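Local atomic coordinates of nigritoxine (Vibrio nigripulchritudo, PDB entry 5M41), a protein that is a bacterial toxin that acts on crustaceans and insects. Residues Leu40-Ile45 with Glu176-Leu181; Pro325-Ser330 with Leu345-Lys350; Glu548-Arg553 with Asn577-Phe582. One frame throughout, in Å; residues are numbered along the deposited sequence.

Contact 1 (Leu40-Ile45 with Glu176-Leu181)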
ATOM      1  N   LEU A  40      -2.014  13.212 -31.829  1.00 32.04           N
ATOM      2  CA  LEU A  40      -0.988  13.967 -31.095  1.00 31.95           C
ATOM      3  C   LEU A  40      -0.448  15.116 -31.973  1.00 31.70           C
ATOM      4  O   LEU A  40      -0.357  16.285 -31.524  1.00 30.74           O
ATOM      5  CB  LEU A  40       0.144  13.019 -30.677  1.00 30.93           C
ATOM      6  CG  LEU A  40       1.305  13.433 -29.788  1.00 31.89           C
ATOM      7  CD1 LEU A  40       2.034  12.172 -29.271  1.00 30.95           C
ATOM      8  CD2 LEU A  40       2.306  14.275 -30.578  1.00 32.72           C
ATOM      9  N   TYR A  41      -0.033  14.787 -33.199  1.00 30.50           N
ATOM     10  CA  TYR A  41       0.495  15.845 -34.074  1.00 31.70           C
ATOM     11  C   TYR A  41      -0.578  16.883 -34.402  1.00 32.43           C
ATOM     12  O   TYR A  41      -0.308  18.093 -34.422  1.00 31.81           O
ATOM     13  CB  TYR A  41       1.087  15.255 -35.347  1.00 30.18           C
ATOM     14  CG  TYR A  41       2.610  15.108 -35.247  1.00 30.95           C
ATOM     15  CD1 TYR A  41       3.432  16.233 -35.248  1.00 30.14           C
ATOM     16  CD2 TYR A  41       3.214  13.853 -35.117  1.00 29.29           C
ATOM     17  CE1 TYR A  41       4.817  16.115 -35.144  1.00 30.13           C
ATOM     18  CE2 TYR A  41       4.600  13.733 -35.023  1.00 30.72           C
ATOM     19  CZ  TYR A  41       5.394  14.870 -35.039  1.00 30.94           C
ATOM     20  OH  TYR A  41       6.783  14.766 -34.971  1.00 32.24           O
ATOM     21  N   GLN A  42      -1.804  16.393 -34.612  1.00 31.34           N
ATOM     22  CA  GLN A  42      -2.916  17.248 -34.955  1.00 33.92           C
ATOM     23  C   GLN A  42      -3.142  18.293 -33.868  1.00 35.27           C
ATOM     24  O   GLN A  42      -3.346  19.466 -34.185  1.00 35.34           O
ATOM     25  CB  GLN A  42      -4.169  16.411 -35.155  1.00 35.51           C
ATOM     26  CG  GLN A  42      -5.389  17.196 -35.547  1.00 40.82           C
ATOM     27  CD  GLN A  42      -5.605  17.149 -37.028  1.00 45.69           C
ATOM     28  OE1 GLN A  42      -4.655  17.240 -37.814  1.00 48.16           O
ATOM     29  NE2 GLN A  42      -6.857  17.000 -37.431  1.00 47.73           N
ATOM     30  N   PHE A  43      -3.122  17.866 -32.597  1.00 34.02           N
ATOM     31  CA  PHE A  43      -3.297  18.801 -31.478  1.00 34.32           C
ATOM     32  C   PHE A  43      -2.152  19.805 -31.357  1.00 35.69           C
ATOM     33  O   PHE A  43      -2.398  20.968 -31.038  1.00 35.16           O
ATOM     34  CB  PHE A  43      -3.469  18.067 -30.146  1.00 33.72           C
ATOM     35  CG  PHE A  43      -4.838  17.452 -29.949  1.00 35.38           C
ATOM     36  CD1 PHE A  43      -6.000  18.220 -30.098  1.00 36.60           C
ATOM     37  CD2 PHE A  43      -4.965  16.114 -29.545  1.00 36.20           C
ATOM     38  CE1 PHE A  43      -7.270  17.668 -29.900  1.00 38.44           C
ATOM     39  CE2 PHE A  43      -6.231  15.558 -29.332  1.00 37.78           C
ATOM     40  CZ  PHE A  43      -7.385  16.331 -29.518  1.00 38.11           C
ATOM     41  N   ALA A  44      -0.905  19.347 -31.577  1.00 34.18           N
ATOM     42  CA  ALA A  44       0.246  20.252 -31.673  1.00 35.05           C
ATOM     43  C   ALA A  44       0.055  21.344 -32.747  1.00 35.78           C
ATOM     44  O   ALA A  44       0.321  22.535 -32.502  1.00 36.02           O
ATOM     45  CB  ALA A  44       1.536  19.476 -31.934  1.00 33.69           C
ATOM     46  N   ILE A  45      -0.378  20.930 -33.934  1.00 35.93           N
ATOM     47  CA  ILE A  45      -0.674  21.865 -35.021  1.00 36.20           C
ATOM     48  C   ILE A  45      -1.738  22.876 -34.580  1.00 37.89           C
ATOM     49  O   ILE A  45      -1.548  24.095 -34.732  1.00 39.10           O
ATOM     50  CB  ILE A  45      -1.136  21.146 -36.299  1.00 35.44           C
ATOM     51  CG1 ILE A  45      -0.008  20.273 -36.849  1.00 34.93           C
ATOM     52  CG2 ILE A  45      -1.511  22.159 -37.388  1.00 35.59           C
ATOM     53  CD1 ILE A  45      -0.502  19.235 -37.853  1.00 33.89           C
ATOM     54  N   GLU A 176      -4.323  16.353 -44.543  1.00 42.16           N
ATOM     55  CA  GLU A 176      -3.411  15.228 -44.742  1.00 44.09           C
ATOM     56  C   GLU A 176      -2.098  15.390 -43.941  1.00 39.32           C
ATOM     57  O   GLU A 176      -1.241  14.511 -43.952  1.00 38.68           O
ATOM     58  CB  GLU A 176      -3.117  15.019 -46.241  1.00 49.74           C
ATOM     59  CG  GLU A 176      -4.355  14.803 -47.120  1.00 60.11           C
ATOM     60  CD  GLU A 176      -5.270  13.690 -46.605  1.00 69.97           C
ATOM     61  OE1 GLU A 176      -4.776  12.550 -46.424  1.00 76.74           O
ATOM     62  OE2 GLU A 176      -6.485  13.956 -46.380  1.00 72.10           O
ATOM     63  N   LEU A 177      -1.966  16.501 -43.232  1.00 36.38           N
ATOM     64  CA  LEU A 177      -0.681  16.909 -42.670  1.00 35.10           C
ATOM     65  C   LEU A 177      -0.232  16.037 -41.495  1.00 34.86           C
ATOM     66  O   LEU A 177       0.924  15.614 -41.446  1.00 32.22           O
ATOM     67  CB  LEU A 177      -0.699  18.391 -42.289  1.00 34.51           C
ATOM     68  CG  LEU A 177       0.547  19.015 -41.645  1.00 34.81           C
ATOM     69  CD1 LEU A 177       1.809  18.863 -42.525  1.00 36.07           C
ATOM     70  CD2 LEU A 177       0.295  20.471 -41.274  1.00 34.79           C
ATOM     71  N   SER A 178      -1.123  15.783 -40.537  1.00 33.18           N
ATOM     72  CA  SER A 178      -0.669  15.094 -39.337  1.00 34.16           C
ATOM     73  C   SER A 178      -0.199  13.680 -39.671  1.00 33.40           C
ATOM     74  O   SER A 178       0.735  13.192 -39.075  1.00 32.16           O
ATOM     75  CB  SER A 178      -1.730  15.142 -38.226  1.00 35.36           C
ATOM     76  OG  SER A 178      -2.868  14.364 -38.580  1.00 38.54           O
ATOM     77  N   LYS A 179      -0.793  13.061 -40.691  1.00 35.69           N
ATOM     78  CA  LYS A 179      -0.385  11.729 -41.125  1.00 34.55           C
ATOM     79  C   LYS A 179       1.046  11.798 -41.678  1.00 34.82           C
ATOM     80  O   LYS A 179       1.886  10.968 -41.342  1.00 32.76           O
ATOM     81  CB  LYS A 179      -1.344  11.225 -42.215  1.00 38.41           C
ATOM     82  CG  LYS A 179      -0.997   9.870 -42.839  1.00 42.90           C
ATOM     83  CD  LYS A 179      -2.269   9.213 -43.409  1.00 46.74           C
ATOM     84  CE  LYS A 179      -2.155   7.700 -43.583  1.00 49.94           C
ATOM     85  NZ  LYS A 179      -1.053   7.320 -44.507  1.00 50.13           N
ATOM     86  N   ILE A 180       1.303  12.781 -42.540  1.00 35.12           N
ATOM     87  CA  ILE A 180       2.613  12.914 -43.183  1.00 35.17           C
ATOM     88  C   ILE A 180       3.677  13.165 -42.122  1.00 33.09           C
ATOM     89  O   ILE A 180       4.782  12.651 -42.236  1.00 32.70           O
ATOM     90  CB  ILE A 180       2.664  14.032 -44.280  1.00 38.05           C
ATOM     91  CG1 ILE A 180       1.633  13.822 -45.418  1.00 40.73           C
ATOM     92  CG2 ILE A 180       4.072  14.170 -44.907  1.00 38.66           C
ATOM     93  CD1 ILE A 180       1.575  12.424 -45.971  1.00 43.65           C
ATOM     94  N   LEU A 181       3.362  13.983 -41.117  1.00 31.55           N
ATOM     95  CA  LEU A 181       4.326  14.260 -40.023  1.00 30.69           C
ATOM     96  C   LEU A 181       4.678  13.021 -39.218  1.00 29.91           C
ATOM     97  O   LEU A 181       5.842  12.813 -38.856  1.00 31.27           O
ATOM     98  CB  LEU A 181       3.796  15.355 -39.086  1.00 29.61           C
ATOM     99  CG  LEU A 181       3.811  16.778 -39.665  1.00 30.26           C
ATOM    100  CD1 LEU A 181       2.791  17.650 -38.942  1.00 29.71           C
ATOM    101  CD2 LEU A 181       5.193  17.415 -39.575  1.00 31.91           C
TER
HETATM  102  O   HOH W   1       7.307  14.934 -37.882  1.00 26.54           O
HETATM  103  O   HOH W   2      -3.761  17.021 -40.470  1.00 32.48           O

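Contact 2 (Pro325-Ser330 with Leu345-Lys350)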
ATOM      1  N   PRO A 325      19.479   6.407 -10.338  1.00 57.42           N
ATOM      2  CA  PRO A 325      18.490   7.478 -10.467  1.00 54.44           C
ATOM      3  C   PRO A 325      17.289   7.135 -11.342  1.00 51.13           C
ATOM      4  O   PRO A 325      16.168   7.493 -10.983  1.00 48.89           O
ATOM      5  CB  PRO A 325      19.292   8.611 -11.092  1.00 57.11           C
ATOM      6  CG  PRO A 325      20.669   8.430 -10.518  1.00 61.64           C
ATOM      7  CD  PRO A 325      20.852   6.953 -10.275  1.00 60.83           C
ATOM      8  N   LEU A 326      17.515   6.436 -12.455  1.00 49.44           N
ATOM      9  CA  LEU A 326      16.438   6.148 -13.412  1.00 47.46           C
ATOM     10  C   LEU A 326      15.701   4.816 -13.218  1.00 45.54           C
ATOM     11  O   LEU A 326      14.722   4.558 -13.909  1.00 43.95           O
ATOM     12  CB  LEU A 326      16.952   6.270 -14.856  1.00 48.37           C
ATOM     13  CG  LEU A 326      17.494   7.638 -15.290  1.00 50.52           C
ATOM     14  CD1 LEU A 326      18.135   7.564 -16.676  1.00 52.08           C
ATOM     15  CD2 LEU A 326      16.405   8.700 -15.272  1.00 46.91           C
ATOM     16  N   ASP A 327      16.176   3.984 -12.291  1.00 47.43           N
ATOM     17  CA  ASP A 327      15.507   2.737 -11.920  1.00 46.73           C
ATOM     18  C   ASP A 327      14.134   3.016 -11.349  1.00 44.05           C
ATOM     19  O   ASP A 327      13.986   3.909 -10.491  1.00 42.73           O
ATOM     20  CB  ASP A 327      16.291   2.011 -10.811  1.00 49.62           C
ATOM     21  CG  ASP A 327      17.540   1.313 -11.314  1.00 54.59           C
ATOM     22  OD1 ASP A 327      17.590   0.985 -12.506  1.00 54.80           O
ATOM     23  OD2 ASP A 327      18.456   1.070 -10.487  1.00 56.27           O
ATOM     24  N   VAL A 328      13.147   2.223 -11.770  1.00 41.78           N
ATOM     25  CA  VAL A 328      11.809   2.319 -11.211  1.00 39.06           C
ATOM     26  C   VAL A 328      11.762   1.556  -9.895  1.00 39.68           C
ATOM     27  O   VAL A 328      12.191   0.406  -9.803  1.00 42.03           O
ATOM     28  CB  VAL A 328      10.737   1.804 -12.202  1.00 39.97           C
ATOM     29  CG1 VAL A 328       9.374   1.718 -11.523  1.00 37.75           C
ATOM     30  CG2 VAL A 328      10.639   2.740 -13.417  1.00 38.72           C
ATOM     31  N   ILE A 329      11.269   2.212  -8.856  1.00 38.62           N
ATOM     32  CA  ILE A 329      11.213   1.627  -7.545  1.00 38.75           C
ATOM     33  C   ILE A 329       9.800   1.774  -6.978  1.00 38.82           C
ATOM     34  O   ILE A 329       9.032   2.639  -7.411  1.00 36.41           O
ATOM     35  CB  ILE A 329      12.274   2.224  -6.581  1.00 41.57           C
ATOM     36  CG1 ILE A 329      12.087   3.719  -6.377  1.00 43.70           C
ATOM     37  CG2 ILE A 329      13.702   1.959  -7.083  1.00 43.44           C
ATOM     38  CD1 ILE A 329      12.824   4.244  -5.149  1.00 45.44           C
ATOM     39  N   SER A 330       9.458   0.900  -6.047  1.00 38.06           N
ATOM     40  CA  SER A 330       8.240   1.023  -5.294  1.00 37.39           C
ATOM     41  C   SER A 330       8.685   1.350  -3.877  1.00 39.23           C
ATOM     42  O   SER A 330       9.381   0.540  -3.242  1.00 40.03           O
ATOM     43  CB  SER A 330       7.471  -0.292  -5.314  1.00 36.86           C
ATOM     44  OG  SER A 330       6.403  -0.269  -4.374  1.00 39.40           O
ATOM     45  N   LEU A 345      11.857  -0.244   0.220  1.00 41.74           N
ATOM     46  CA  LEU A 345      12.012  -0.009  -1.215  1.00 42.24           C
ATOM     47  C   LEU A 345      12.104  -1.342  -1.918  1.00 45.08           C
ATOM     48  O   LEU A 345      12.700  -2.289  -1.375  1.00 42.14           O
ATOM     49  CB  LEU A 345      13.319   0.735  -1.514  1.00 43.41           C
ATOM     50  CG  LEU A 345      13.452   2.106  -0.877  1.00 45.76           C
ATOM     51  CD1 LEU A 345      14.877   2.607  -1.049  1.00 48.46           C
ATOM     52  CD2 LEU A 345      12.445   3.077  -1.492  1.00 44.80           C
ATOM     53  N   SER A 346      11.517  -1.407  -3.117  1.00 42.01           N
ATOM     54  CA  SER A 346      11.673  -2.543  -3.998  1.00 43.60           C
ATOM     55  C   SER A 346      12.061  -1.993  -5.348  1.00 46.14           C
ATOM     56  O   SER A 346      11.613  -0.921  -5.738  1.00 46.89           O
ATOM     57  CB  SER A 346      10.371  -3.325  -4.153  1.00 42.91           C
ATOM     58  OG  SER A 346       9.927  -3.915  -2.943  1.00 43.06           O
ATOM     59  N   LYS A 347      12.889  -2.735  -6.061  1.00 47.62           N
ATOM     60  CA  LYS A 347      13.228  -2.417  -7.423  1.00 49.54           C
ATOM     61  C   LYS A 347      12.317  -3.277  -8.289  1.00 48.62           C
ATOM     62  O   LYS A 347      11.932  -4.376  -7.890  1.00 46.24           O
ATOM     63  CB  LYS A 347      14.696  -2.761  -7.679  1.00 56.26           C
ATOM     64  CG  LYS A 347      15.313  -1.974  -8.825  1.00 64.38           C
ATOM     65  CD  LYS A 347      16.683  -2.510  -9.237  1.00 72.86           C
ATOM     66  CE  LYS A 347      17.681  -2.520  -8.083  1.00 74.45           C
ATOM     67  NZ  LYS A 347      19.036  -2.929  -8.552  1.00 82.42           N
ATOM     68  N   VAL A 348      11.958  -2.769  -9.462  1.00 47.18           N
ATOM     69  CA  VAL A 348      11.063  -3.480 -10.354  1.00 49.38           C
ATOM     70  C   VAL A 348      11.797  -4.672 -10.940  1.00 53.31           C
ATOM     71  O   VAL A 348      12.996  -4.586 -11.220  1.00 56.60           O
ATOM     72  CB  VAL A 348      10.456  -2.542 -11.457  1.00 51.42           C
ATOM     73  CG1 VAL A 348      11.499  -2.102 -12.481  1.00 52.24           C
ATOM     74  CG2 VAL A 348       9.279  -3.210 -12.136  1.00 50.16           C
ATOM     75  N   SER A 349      11.110  -5.802 -11.065  1.00 52.25           N
ATOM     76  CA  SER A 349      11.714  -6.909 -11.752  1.00 59.47           C
ATOM     77  C   SER A 349      11.798  -6.607 -13.248  1.00 63.55           C
ATOM     78  O   SER A 349      10.794  -6.307 -13.872  1.00 63.06           O
ATOM     79  CB  SER A 349      10.943  -8.196 -11.528  1.00 58.32           C
ATOM     80  OG  SER A 349      11.466  -9.155 -12.430  1.00 61.47           O
ATOM     81  N   LYS A 350      13.001  -6.679 -13.805  1.00 73.33           N
ATOM     82  CA  LYS A 350      13.206  -6.577 -15.256  1.00 79.96           C
ATOM     83  C   LYS A 350      12.448  -7.658 -16.044  1.00 80.40           C
ATOM     84  O   LYS A 350      12.095  -7.449 -17.207  1.00 84.04           O
ATOM     85  CB  LYS A 350      14.708  -6.548 -15.583  1.00 87.75           C
ATOM     86  CG  LYS A 350      15.285  -5.132 -15.528  1.00 93.24           C
ATOM     87  CD  LYS A 350      16.406  -4.968 -14.504  1.00 97.68           C
ATOM     88  CE  LYS A 350      16.542  -3.503 -14.089  1.00 98.45           C
ATOM     89  NZ  LYS A 350      17.436  -3.287 -12.911  1.00 97.65           N
TER
HETATM   90  O   HOH W   3       8.229  -1.930  -2.134  1.00 37.97           O

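Contact 3 (Glu548-Arg553 with Asn577-Phe582)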
ATOM      1  N   GLU A 548       1.727   0.192  23.915  1.00 52.14           N
ATOM      2  CA  GLU A 548       2.947  -0.475  24.341  1.00 50.64           C
ATOM      3  C   GLU A 548       2.679  -1.865  24.954  1.00 49.31           C
ATOM      4  O   GLU A 548       3.424  -2.812  24.671  1.00 46.31           O
ATOM      5  CB  GLU A 548       3.741   0.421  25.302  1.00 54.36           C
ATOM      6  CG  GLU A 548       5.223   0.103  25.340  1.00 58.03           C
ATOM      7  CD  GLU A 548       5.980   0.903  26.402  1.00 62.22           C
ATOM      8  OE1 GLU A 548       5.531   2.005  26.787  1.00 62.78           O
ATOM      9  OE2 GLU A 548       7.033   0.422  26.855  1.00 63.07           O
ATOM     10  N   GLU A 549       1.643  -1.986  25.802  1.00 49.46           N
ATOM     11  CA  GLU A 549       1.240  -3.317  26.338  1.00 48.10           C
ATOM     12  C   GLU A 549       0.866  -4.266  25.195  1.00 46.72           C
ATOM     13  O   GLU A 549       1.199  -5.461  25.220  1.00 44.11           O
ATOM     14  CB  GLU A 549       0.052  -3.242  27.313  1.00 48.00           C
ATOM     15  CG  GLU A 549      -0.223  -4.593  27.975  1.00 50.84           C
ATOM     16  CD  GLU A 549      -1.241  -4.543  29.109  1.00 53.78           C
ATOM     17  OE1 GLU A 549      -1.173  -3.604  29.933  1.00 54.77           O
ATOM     18  OE2 GLU A 549      -2.119  -5.450  29.173  1.00 52.99           O
ATOM     19  N   PHE A 550       0.166  -3.726  24.201  1.00 44.51           N
ATOM     20  CA  PHE A 550      -0.249  -4.529  23.040  1.00 44.32           C
ATOM     21  C   PHE A 550       0.989  -5.074  22.323  1.00 44.29           C
ATOM     22  O   PHE A 550       1.066  -6.257  22.025  1.00 41.56           O
ATOM     23  CB  PHE A 550      -1.140  -3.705  22.087  1.00 43.41           C
ATOM     24  CG  PHE A 550      -1.599  -4.463  20.859  1.00 42.09           C
ATOM     25  CD1 PHE A 550      -2.688  -5.320  20.918  1.00 41.88           C
ATOM     26  CD2 PHE A 550      -0.939  -4.301  19.640  1.00 42.05           C
ATOM     27  CE1 PHE A 550      -3.127  -5.994  19.785  1.00 40.39           C
ATOM     28  CE2 PHE A 550      -1.372  -4.975  18.505  1.00 43.31           C
ATOM     29  CZ  PHE A 550      -2.467  -5.827  18.583  1.00 40.60           C
ATOM     30  N   ASP A 551       1.968  -4.207  22.076  1.00 46.80           N
ATOM     31  CA  ASP A 551       3.199  -4.623  21.418  1.00 48.01           C
ATOM     32  C   ASP A 551       3.968  -5.636  22.305  1.00 47.43           C
ATOM     33  O   ASP A 551       4.458  -6.667  21.821  1.00 45.47           O
ATOM     34  CB  ASP A 551       4.037  -3.384  21.079  1.00 50.41           C
ATOM     35  CG  ASP A 551       5.366  -3.723  20.436  1.00 52.85           C
ATOM     36  OD1 ASP A 551       5.392  -4.329  19.348  1.00 56.68           O
ATOM     37  OD2 ASP A 551       6.407  -3.369  21.013  1.00 58.36           O
ATOM     38  N   PHE A 552       4.047  -5.365  23.609  1.00 45.83           N
ATOM     39  CA  PHE A 552       4.677  -6.329  24.507  1.00 45.34           C
ATOM     40  C   PHE A 552       3.990  -7.689  24.429  1.00 43.95           C
ATOM     41  O   PHE A 552       4.651  -8.731  24.355  1.00 43.90           O
ATOM     42  CB  PHE A 552       4.689  -5.848  25.953  1.00 45.38           C
ATOM     43  CG  PHE A 552       5.037  -6.931  26.939  1.00 45.81           C
ATOM     44  CD1 PHE A 552       6.362  -7.277  27.164  1.00 47.31           C
ATOM     45  CD2 PHE A 552       4.044  -7.607  27.633  1.00 44.79           C
ATOM     46  CE1 PHE A 552       6.694  -8.277  28.062  1.00 46.54           C
ATOM     47  CE2 PHE A 552       4.359  -8.616  28.534  1.00 46.16           C
ATOM     48  CZ  PHE A 552       5.691  -8.950  28.752  1.00 47.86           C
ATOM     49  N   ARG A 553       2.663  -7.665  24.440  1.00 41.90           N
ATOM     50  CA  ARG A 553       1.884  -8.900  24.443  1.00 43.66           C
ATOM     51  C   ARG A 553       2.069  -9.705  23.170  1.00 43.76           C
ATOM     52  O   ARG A 553       2.029 -10.925  23.215  1.00 43.77           O
ATOM     53  CB  ARG A 553       0.410  -8.618  24.698  1.00 42.33           C
ATOM     54  CG  ARG A 553       0.079  -8.362  26.162  1.00 44.62           C
ATOM     55  CD  ARG A 553      -1.407  -8.101  26.299  1.00 42.37           C
ATOM     56  NE  ARG A 553      -1.858  -7.951  27.676  1.00 42.21           N
ATOM     57  CZ  ARG A 553      -2.113  -8.954  28.518  1.00 43.59           C
ATOM     58  NH1 ARG A 553      -1.930 -10.231  28.162  1.00 43.20           N
ATOM     59  NH2 ARG A 553      -2.544  -8.671  29.743  1.00 43.18           N
ATOM     60  N   ASN A 577      -0.055 -14.522  27.102  1.00 39.78           N
ATOM     61  CA  ASN A 577       0.024 -13.083  26.867  1.00 39.81           C
ATOM     62  C   ASN A 577      -0.684 -12.606  25.601  1.00 39.64           C
ATOM     63  O   ASN A 577      -1.155 -11.452  25.557  1.00 40.25           O
ATOM     64  CB  ASN A 577       1.466 -12.616  26.774  1.00 39.45           C
ATOM     65  CG  ASN A 577       2.173 -12.622  28.108  1.00 40.54           C
ATOM     66  OD1 ASN A 577       1.543 -12.611  29.164  1.00 40.84           O
ATOM     67  ND2 ASN A 577       3.501 -12.622  28.060  1.00 39.93           N
ATOM     68  N   ASN A 578      -0.737 -13.470  24.574  1.00 39.38           N
ATOM     69  CA  ASN A 578      -1.305 -13.096  23.247  1.00 38.26           C
ATOM     70  C   ASN A 578      -2.520 -12.189  23.385  1.00 37.69           C
ATOM     71  O   ASN A 578      -3.495 -12.563  24.053  1.00 38.16           O
ATOM     72  CB  ASN A 578      -1.719 -14.335  22.461  1.00 38.78           C
ATOM     73  CG  ASN A 578      -1.945 -14.035  20.977  1.00 41.35           C
ATOM     74  OD1 ASN A 578      -2.682 -13.100  20.604  1.00 38.69           O
ATOM     75  ND2 ASN A 578      -1.292 -14.816  20.123  1.00 39.94           N
ATOM     76  N   PRO A 579      -2.485 -10.993  22.767  1.00 37.55           N
ATOM     77  CA  PRO A 579      -3.591 -10.081  23.037  1.00 38.46           C
ATOM     78  C   PRO A 579      -4.922 -10.509  22.398  1.00 38.25           C
ATOM     79  O   PRO A 579      -5.942  -9.946  22.720  1.00 39.07           O
ATOM     80  CB  PRO A 579      -3.099  -8.740  22.461  1.00 39.35           C
ATOM     81  CG  PRO A 579      -2.105  -9.110  21.427  1.00 39.14           C
ATOM     82  CD  PRO A 579      -1.495 -10.418  21.833  1.00 38.60           C
ATOM     83  N   TYR A 580      -4.894 -11.516  21.534  1.00 37.82           N
ATOM     84  CA  TYR A 580      -6.107 -12.063  20.910  1.00 39.20           C
ATOM     85  C   TYR A 580      -6.602 -13.334  21.599  1.00 38.64           C
ATOM     86  O   TYR A 580      -7.389 -14.088  21.025  1.00 40.04           O
ATOM     87  CB  TYR A 580      -5.831 -12.367  19.428  1.00 37.59           C
ATOM     88  CG  TYR A 580      -5.550 -11.129  18.601  1.00 36.66           C
ATOM     89  CD1 TYR A 580      -6.588 -10.401  18.015  1.00 37.09           C
ATOM     90  CD2 TYR A 580      -4.251 -10.697  18.395  1.00 37.61           C
ATOM     91  CE1 TYR A 580      -6.324  -9.263  17.247  1.00 38.02           C
ATOM     92  CE2 TYR A 580      -3.973  -9.580  17.622  1.00 37.86           C
ATOM     93  CZ  TYR A 580      -5.007  -8.861  17.068  1.00 38.67           C
ATOM     94  OH  TYR A 580      -4.690  -7.766  16.317  1.00 40.35           O
ATOM     95  N   SER A 581      -6.086 -13.612  22.791  1.00 38.60           N
ATOM     96  CA  SER A 581      -6.495 -14.792  23.548  1.00 39.24           C
ATOM     97  C   SER A 581      -7.811 -14.573  24.271  1.00 40.36           C
ATOM     98  O   SER A 581      -7.953 -13.583  25.014  1.00 41.16           O
ATOM     99  CB  SER A 581      -5.442 -15.135  24.592  1.00 40.98           C
ATOM    100  OG  SER A 581      -5.926 -16.165  25.430  1.00 40.58           O
ATOM    101  N   PHE A 582      -8.745 -15.516  24.086  1.00 38.60           N
ATOM    102  CA  PHE A 582     -10.054 -15.507  24.768  1.00 39.48           C
ATOM    103  C   PHE A 582     -10.251 -16.767  25.598  1.00 41.29           C
ATOM    104  O   PHE A 582     -11.393 -17.134  25.961  1.00 41.91           O
ATOM    105  CB  PHE A 582     -11.204 -15.316  23.765  1.00 38.73           C
ATOM    106  CG  PHE A 582     -11.166 -13.980  23.078  1.00 37.79           C
ATOM    107  CD1 PHE A 582     -11.733 -12.858  23.682  1.00 37.80           C
ATOM    108  CD2 PHE A 582     -10.508 -13.829  21.859  1.00 38.10           C
ATOM    109  CE1 PHE A 582     -11.651 -11.609  23.074  1.00 38.40           C
ATOM    110  CE2 PHE A 582     -10.416 -12.580  21.242  1.00 38.11           C
ATOM    111  CZ  PHE A 582     -10.992 -11.473  21.854  1.00 38.74           C
TER

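Contact 1 (Leu40-Ile45 with Glu176-Leu181)
L181 lays its CB almost squarely over one face of the Y41 ring, 4.0 Å from the centroid and only 11° off the ring normal, a CH-pi contact. From there the tight side of the interface runs on through aliphatic tips. I45 CG1 lies beside the backbone N (chi1 -64°) and its extended chain carries CD1 out between the two leucines, 3.7 Å from CD2 of L177 and 3.8 Å from CD1 of L181, the latter a tip-to-tip meeting. S178 faces Q42 where the backbones come nearest, CA to CA 5.4 Å, and its CB is 4.0 Å from Y41 CB. These residues are the inner faces of two helices, 34-54 and 177-191, whose short segments pass 8.8 Å apart at 119°; further along the second helix lies V189, which with E192 and D195 forms the magnesium site. L103 from a loop also packs on Y41 and I45, and L67 of helix 62-67 on I45 and Q42. The side with Q42, a partly exposed residue, is looser and linked through water. The Q42 side chain bends at chi2 and points OE1 at a water, 2.8 Å away, which in turn accepts from S178 N, an amide in the first turn of its helix. At the far end of the Y41 ring a second water donates to both Y41 OH and L181 O, while N85 OD1 provides the hydroxyl with a further hydrogen-bonding partner.

Contact 2 (Pro325-Ser330 with Leu345-Lys350)
Strand segments 328-330 and 345-348 run antiparallel with a marked twist, their directions 142° apart, and pair I329 with K347 at a non-hydrogen-bonded position and S330 with S346 at a hydrogen-bonded one. S330 N gives to S346 O at 2.8 Å and S346 N returns a bond to S330 O, the two reciprocal bonds of a hydrogen-bonded pair; V348 N to V328 O, at 3.2 Å, is the longer bond toward the open end. S346 O and S330 O also have close CA-H...O contacts, from I329 CA at 3.1 Å and L345 CA at 3.4 Å respectively. On the face with I329 and K347, I329 has CG1 between its own N and carbonyl carbon (chi1 61°), and the extended chain beyond it brings CD1 to 3.9 Å from CD2 of L345, the two side chains slanting across each other. Helix 302-319 lies against this pair, with T314 touching both. On the serine face, one water donates to S330 O and is also hydrogen-bonded to S346 OG, while W286 packs on both serines. V328 CB meets V348 CG1 nearby. Where the strands give way to loop, D327 lies near the amino groups of K347 and K350 without a salt bridge; its OD2 accepts from D324 N, while K347 NZ makes a weak hydrogen bond to E322 O. K350 is poorly ordered. The arrangement is the open end of a two-stranded beta hairpin, 328-336 with 340-348, set within a larger antiparallel sheet and flanked there by strands 286-288 and 366-370.

Contact 3 (Glu548-Arg553 with Asn577-Phe582)
R553, on helix 546-555, lies along the backbone of N577, where strand 571-576 runs out into a loop that makes a type I beta turn from N578 to S581. Its side chain starts with CB 3.9 Å from P579 CD and 3.3 Å from N577 O. CG lies beside the backbone N (chi1 -79°), and the chain is then extended as far as NE, so CG and CD both skirt that same carbonyl oxygen. At the guanidinium the tasks divide. NE binds E549 OE2 at 2.9 Å on the carboxylate's anti lone pair, one helical turn back, and NH2 adds a longer bond to the same oxygen, making a side-on salt bridge. NH1 reaches across to N577 O at 3.0 Å with an N-H...O angle of 162°; the oxygen lies only 3° out of the guanidinium plane. Y511 OH also bonds NH2, and F633 makes a cation-pi contact with the group. Bonds from NE, NH1 and NH2 probably fix the rotation of this buried guanidinium. Further along the turn, P579 CG sits 3.7 Å from F550 CE1, the two side chains crossing at about a right angle. Y580 brings its hydroxyl to the edge of the F550 ring, in plane, while helix 625-632 packs on both aromatics through M626 and V630 at F550 and L629 at Y580. The turn is braced from within by an Asx turn: N578 OD1 accepts from Y580 N at 2.9 Å.

From the N terminus, contact 1 comes first: it brings helix 177-191 back onto helix 34-54 and so closes a long loop of 130 residues that includes the antiparallel sheet of strands 77-80 to 170-173. Contact 2 follows and closes a far shorter loop, the hairpin of strands 328-336 and 340-348, nearer the middle of the chain. Contact 3 then returns the loop after strand 571-576 to helix 546-555. The three closures are in series, neither nested nor crossed. Their centres are spread out, contact 2 about 35 Å from contact 1 and 37 Å from contact 3, while contacts 1 and 3 lie on opposite sides of the chain's centre.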